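Long-range contact in tail fiber protein (Pseudomonas aeruginosa, PDB 6CL6), which forms the trimeric receptor-binding fiber of the R2 pyocin, a contractile injection system, and probably attaches the particle to its target cell: residues Q88-R102 against R112-G124. Numbering follows the deposited sequence.
Sequences QIATSYNATSEMYVR and REWLPWQRCDIGG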
# COMPACT_ATOMS: atom_id res chain seq x y z
N GLN A 88 3.91 52.91 -43.64
CA GLN A 88 3.46 52.03 -44.70
C GLN A 88 2.68 50.84 -44.18
O GLN A 88 3.03 50.24 -43.15
CB GLN A 88 4.65 51.53 -45.54
CG GLN A 88 5.27 52.60 -46.38
CD GLN A 88 6.34 52.03 -47.28
OE1 GLN A 88 6.99 51.02 -46.95
NE2 GLN A 88 6.52 52.66 -48.43
N ILE A 89 1.60 50.54 -44.90
CA ILE A 89 0.75 49.39 -44.65
C ILE A 89 0.80 48.50 -45.88
O ILE A 89 0.49 48.95 -46.99
CB ILE A 89 -0.71 49.80 -44.38
CG1 ILE A 89 -0.80 50.70 -43.16
CG2 ILE A 89 -1.59 48.56 -44.27
CD1 ILE A 89 -2.08 51.43 -43.04
N ALA A 90 1.13 47.23 -45.68
CA ALA A 90 1.26 46.26 -46.76
C ALA A 90 0.16 45.22 -46.62
O ALA A 90 -0.04 44.67 -45.52
CB ALA A 90 2.65 45.62 -46.76
N THR A 91 -0.53 44.95 -47.72
CA THR A 91 -1.55 43.91 -47.76
C THR A 91 -1.26 43.00 -48.95
O THR A 91 -0.76 43.44 -49.98
CB THR A 91 -2.95 44.49 -47.85
OG1 THR A 91 -3.00 45.43 -48.94
CG2 THR A 91 -3.28 45.20 -46.54
N SER A 92 -1.57 41.71 -48.78
CA SER A 92 -1.14 40.70 -49.73
C SER A 92 -1.87 40.84 -51.05
O SER A 92 -3.03 41.23 -51.11
CB SER A 92 -1.37 39.30 -49.13
OG SER A 92 -2.72 39.17 -48.67
N TYR A 93 -1.18 40.44 -52.11
CA TYR A 93 -1.74 40.43 -53.47
C TYR A 93 -2.42 39.11 -53.85
O TYR A 93 -3.25 39.10 -54.77
CB TYR A 93 -0.62 40.72 -54.45
CG TYR A 93 -0.97 40.79 -55.91
CD1 TYR A 93 -1.78 41.79 -56.42
CD2 TYR A 93 -0.43 39.87 -56.80
CE1 TYR A 93 -2.08 41.85 -57.76
CE2 TYR A 93 -0.72 39.92 -58.16
CZ TYR A 93 -1.54 40.90 -58.63
OH TYR A 93 -1.80 40.94 -59.98
N ASN A 94 -2.06 38.00 -53.20
CA ASN A 94 -2.59 36.70 -53.59
C ASN A 94 -2.25 35.67 -52.51
O ASN A 94 -1.56 35.98 -51.55
CB ASN A 94 -1.98 36.27 -54.94
CG ASN A 94 -0.51 35.98 -54.84
OD1 ASN A 94 0.30 36.84 -54.52
ND2 ASN A 94 -0.13 34.73 -55.12
N ALA A 95 -2.78 34.46 -52.68
CA ALA A 95 -2.40 33.26 -51.95
C ALA A 95 -2.92 33.22 -50.53
O ALA A 95 -3.50 32.20 -50.12
CB ALA A 95 -0.87 33.09 -51.95
N THR A 96 -2.69 34.30 -49.76
CA THR A 96 -3.21 34.41 -48.40
C THR A 96 -3.68 35.84 -48.17
O THR A 96 -3.41 36.73 -48.98
CB THR A 96 -2.14 34.07 -47.35
OG1 THR A 96 -1.11 35.06 -47.41
CG2 THR A 96 -1.50 32.71 -47.59
N SER A 97 -4.37 36.06 -47.04
CA SER A 97 -4.86 37.39 -46.64
C SER A 97 -4.04 37.84 -45.44
O SER A 97 -4.27 37.38 -44.31
CB SER A 97 -6.35 37.34 -46.25
OG SER A 97 -7.16 36.96 -47.36
N GLU A 98 -3.05 38.70 -45.70
CA GLU A 98 -2.10 39.14 -44.69
C GLU A 98 -1.91 40.65 -44.74
O GLU A 98 -2.03 41.27 -45.79
CB GLU A 98 -0.72 38.50 -44.90
CG GLU A 98 -0.72 37.03 -44.67
CD GLU A 98 0.60 36.36 -45.01
OE1 GLU A 98 1.67 36.97 -44.82
OE2 GLU A 98 0.54 35.22 -45.51
N MET A 99 -1.55 41.21 -43.58
CA MET A 99 -1.26 42.64 -43.44
C MET A 99 -0.05 42.87 -42.55
O MET A 99 0.13 42.18 -41.53
CB MET A 99 -2.46 43.39 -42.82
CG MET A 99 -2.24 44.88 -42.61
SD MET A 99 -3.60 45.70 -41.72
CE MET A 99 -4.91 45.54 -42.91
N TYR A 100 0.76 43.86 -42.94
CA TYR A 100 1.96 44.28 -42.23
C TYR A 100 1.98 45.81 -42.15
O TYR A 100 1.36 46.50 -42.96
CB TYR A 100 3.25 43.79 -42.94
CG TYR A 100 3.33 42.30 -42.99
CD1 TYR A 100 2.60 41.58 -43.95
CD2 TYR A 100 4.14 41.58 -42.10
CE1 TYR A 100 2.66 40.19 -44.01
CE2 TYR A 100 4.21 40.19 -42.16
CZ TYR A 100 3.45 39.51 -43.12
OH TYR A 100 3.48 38.14 -43.17
N VAL A 101 2.74 46.33 -41.19
CA VAL A 101 2.93 47.77 -41.03
C VAL A 101 4.40 48.05 -40.72
O VAL A 101 5.08 47.24 -40.07
CB VAL A 101 2.00 48.33 -39.93
CG1 VAL A 101 2.41 47.77 -38.55
CG2 VAL A 101 2.02 49.83 -39.93
N ARG A 102 4.89 49.20 -41.21
CA ARG A 102 6.25 49.66 -40.87
C ARG A 102 6.31 51.19 -40.94
O ARG A 102 5.32 51.89 -41.22
CB ARG A 102 7.33 49.03 -41.73
CG ARG A 102 7.45 49.55 -43.15
CD ARG A 102 8.73 49.11 -43.81
NE ARG A 102 8.79 49.61 -45.18
CZ ARG A 102 9.83 49.52 -45.97
NH1 ARG A 102 10.91 48.91 -45.56
NH2 ARG A 102 9.77 50.04 -47.18
N ARG A 112 15.98 58.21 -45.16
CA ARG A 112 15.05 57.35 -44.43
C ARG A 112 15.77 56.28 -43.63
O ARG A 112 16.85 55.80 -43.98
CB ARG A 112 14.09 56.70 -45.42
CG ARG A 112 13.13 57.72 -45.98
CD ARG A 112 12.18 57.15 -46.92
NE ARG A 112 11.14 58.12 -47.24
CZ ARG A 112 10.34 58.04 -48.29
NH1 ARG A 112 10.46 57.05 -49.14
NH2 ARG A 112 9.43 58.99 -48.49
N GLU A 113 15.16 55.94 -42.51
CA GLU A 113 15.62 54.85 -41.64
C GLU A 113 14.39 53.99 -41.37
O GLU A 113 13.61 54.28 -40.47
CB GLU A 113 16.19 55.40 -40.33
CG GLU A 113 17.45 56.25 -40.55
CD GLU A 113 17.99 56.79 -39.23
OE1 GLU A 113 17.78 56.13 -38.19
OE2 GLU A 113 18.58 57.88 -39.24
N TRP A 114 14.23 52.92 -42.16
CA TRP A 114 13.04 52.08 -42.07
C TRP A 114 13.16 51.11 -40.91
O TRP A 114 14.22 50.51 -40.71
CB TRP A 114 12.85 51.31 -43.36
CG TRP A 114 12.42 52.19 -44.51
CD1 TRP A 114 13.21 52.71 -45.48
CD2 TRP A 114 11.10 52.63 -44.77
NE1 TRP A 114 12.46 53.48 -46.33
CE2 TRP A 114 11.15 53.44 -45.92
CE3 TRP A 114 9.87 52.45 -44.13
CZ2 TRP A 114 10.02 54.04 -46.45
CZ3 TRP A 114 8.74 53.04 -44.66
CH2 TRP A 114 8.83 53.82 -45.81
N LEU A 115 12.10 50.97 -40.15
CA LEU A 115 12.07 49.88 -39.18
C LEU A 115 11.55 48.62 -39.84
O LEU A 115 10.98 48.67 -40.93
CB LEU A 115 11.22 50.27 -38.01
CG LEU A 115 11.54 51.57 -37.30
CD1 LEU A 115 10.67 51.72 -36.07
CD2 LEU A 115 13.05 51.65 -36.94
N PRO A 116 11.79 47.45 -39.25
CA PRO A 116 11.30 46.21 -39.85
C PRO A 116 9.79 46.16 -39.87
O PRO A 116 9.09 46.73 -39.03
CB PRO A 116 11.87 45.11 -38.95
CG PRO A 116 12.95 45.76 -38.17
CD PRO A 116 12.54 47.18 -38.01
N TRP A 117 9.26 45.42 -40.86
CA TRP A 117 7.82 45.22 -40.93
C TRP A 117 7.31 44.46 -39.71
O TRP A 117 7.94 43.50 -39.24
CB TRP A 117 7.49 44.44 -42.20
CG TRP A 117 7.66 45.15 -43.45
CD1 TRP A 117 8.73 45.10 -44.27
CD2 TRP A 117 6.71 46.04 -44.07
NE1 TRP A 117 8.52 45.88 -45.37
CE2 TRP A 117 7.28 46.47 -45.28
CE3 TRP A 117 5.46 46.51 -43.72
CZ2 TRP A 117 6.65 47.34 -46.13
CZ3 TRP A 117 4.81 47.38 -44.58
CH2 TRP A 117 5.42 47.79 -45.77
N GLN A 118 6.17 44.89 -39.21
CA GLN A 118 5.47 44.22 -38.12
C GLN A 118 4.17 43.64 -38.67
O GLN A 118 3.43 44.29 -39.43
CB GLN A 118 5.18 45.21 -37.00
CG GLN A 118 4.28 44.74 -35.87
CD GLN A 118 4.88 43.61 -35.05
OE1 GLN A 118 4.93 42.46 -35.48
NE2 GLN A 118 5.40 43.95 -33.89
N ARG A 119 3.88 42.42 -38.28
CA ARG A 119 2.69 41.76 -38.79
C ARG A 119 1.45 42.26 -38.06
O ARG A 119 1.47 42.44 -36.85
CB ARG A 119 2.78 40.24 -38.60
CG ARG A 119 1.62 39.56 -39.25
CD ARG A 119 2.05 38.29 -39.90
NE ARG A 119 0.91 37.58 -40.46
CZ ARG A 119 0.92 36.27 -40.72
NH1 ARG A 119 2.01 35.57 -40.44
NH2 ARG A 119 -0.15 35.67 -41.23
N CYS A 120 0.35 42.43 -38.82
CA CYS A 120 -0.91 42.88 -38.26
C CYS A 120 -1.96 41.80 -38.18
O CYS A 120 -2.63 41.68 -37.15
CB CYS A 120 -1.45 44.06 -39.07
SG CYS A 120 -0.39 45.50 -39.01
N ASP A 121 -2.13 40.98 -39.21
CA ASP A 121 -3.18 39.99 -39.16
C ASP A 121 -2.86 38.94 -38.08
O ASP A 121 -1.71 38.67 -37.76
CB ASP A 121 -3.37 39.35 -40.52
CG ASP A 121 -2.23 38.46 -40.93
OD1 ASP A 121 -1.23 38.99 -41.49
OD2 ASP A 121 -2.30 37.25 -40.68
N ILE A 122 -3.91 38.36 -37.51
CA ILE A 122 -3.75 37.47 -36.34
C ILE A 122 -3.17 36.11 -36.73
O ILE A 122 -2.96 35.24 -35.85
CB ILE A 122 -5.10 37.32 -35.60
CG1 ILE A 122 -6.11 36.54 -36.44
CG2 ILE A 122 -5.69 38.68 -35.20
CD1 ILE A 122 -7.41 36.23 -35.68
N GLY A 123 -2.93 35.91 -38.02
CA GLY A 123 -2.16 34.76 -38.48
C GLY A 123 -0.79 34.62 -37.82
O GLY A 123 -0.19 33.54 -37.82
N GLY A 124 -0.27 35.70 -37.28
CA GLY A 124 0.99 35.66 -36.60
C GLY A 124 0.92 35.43 -35.10
O GLY A 124 1.93 35.53 -34.40
O HOH W 1 -3.72 35.17 -42.82
O HOH W 2 11.63 47.60 -43.15
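With CG set between its own backbone N and carbonyl carbon (chi1 75°) and the chain extended from there to NE, Arg-102 slides between Trp-114 and Trp-117, so that its aliphatic part meets one indole and its guanidinium the other. Its CG stands 3.5 Å over the centroid of the six-membered ring of Trp-117 in a CH-pi contact, while the guanidinium lies flat on Trp-114, planes 17° apart, as a cation-pi stack with CZ 3.8 Å from the centroid of that six-membered ring. Side-on, NE and NH2 both grip OE1 of Gln-88, which fixes the rotation of the guanidinium; NH2 also reaches Asn-51, and a water links NH1 to Leu-115 O. Trp-117 is anchored through NE1 to Asn-64 O, and its CZ3 rests 3.5 Å from CB of Ala-90. Beyond the strand pairing, OD1 of Asp-121 accepts Met-99 N at 3.1 Å and, from the opposite face of the carboxylate, Arg-119 NE, with NH2 of the same guanidinium closing a salt bridge to OD2; the Glu-98 carboxylate lies over that guanidinium, too far for a hydrogen bond. Through two Val-101 to Gln-118 backbone bonds, strand 118-119 joins strand 99-104 antiparallel, as an edge strand within this chain of a five-stranded meander sheet.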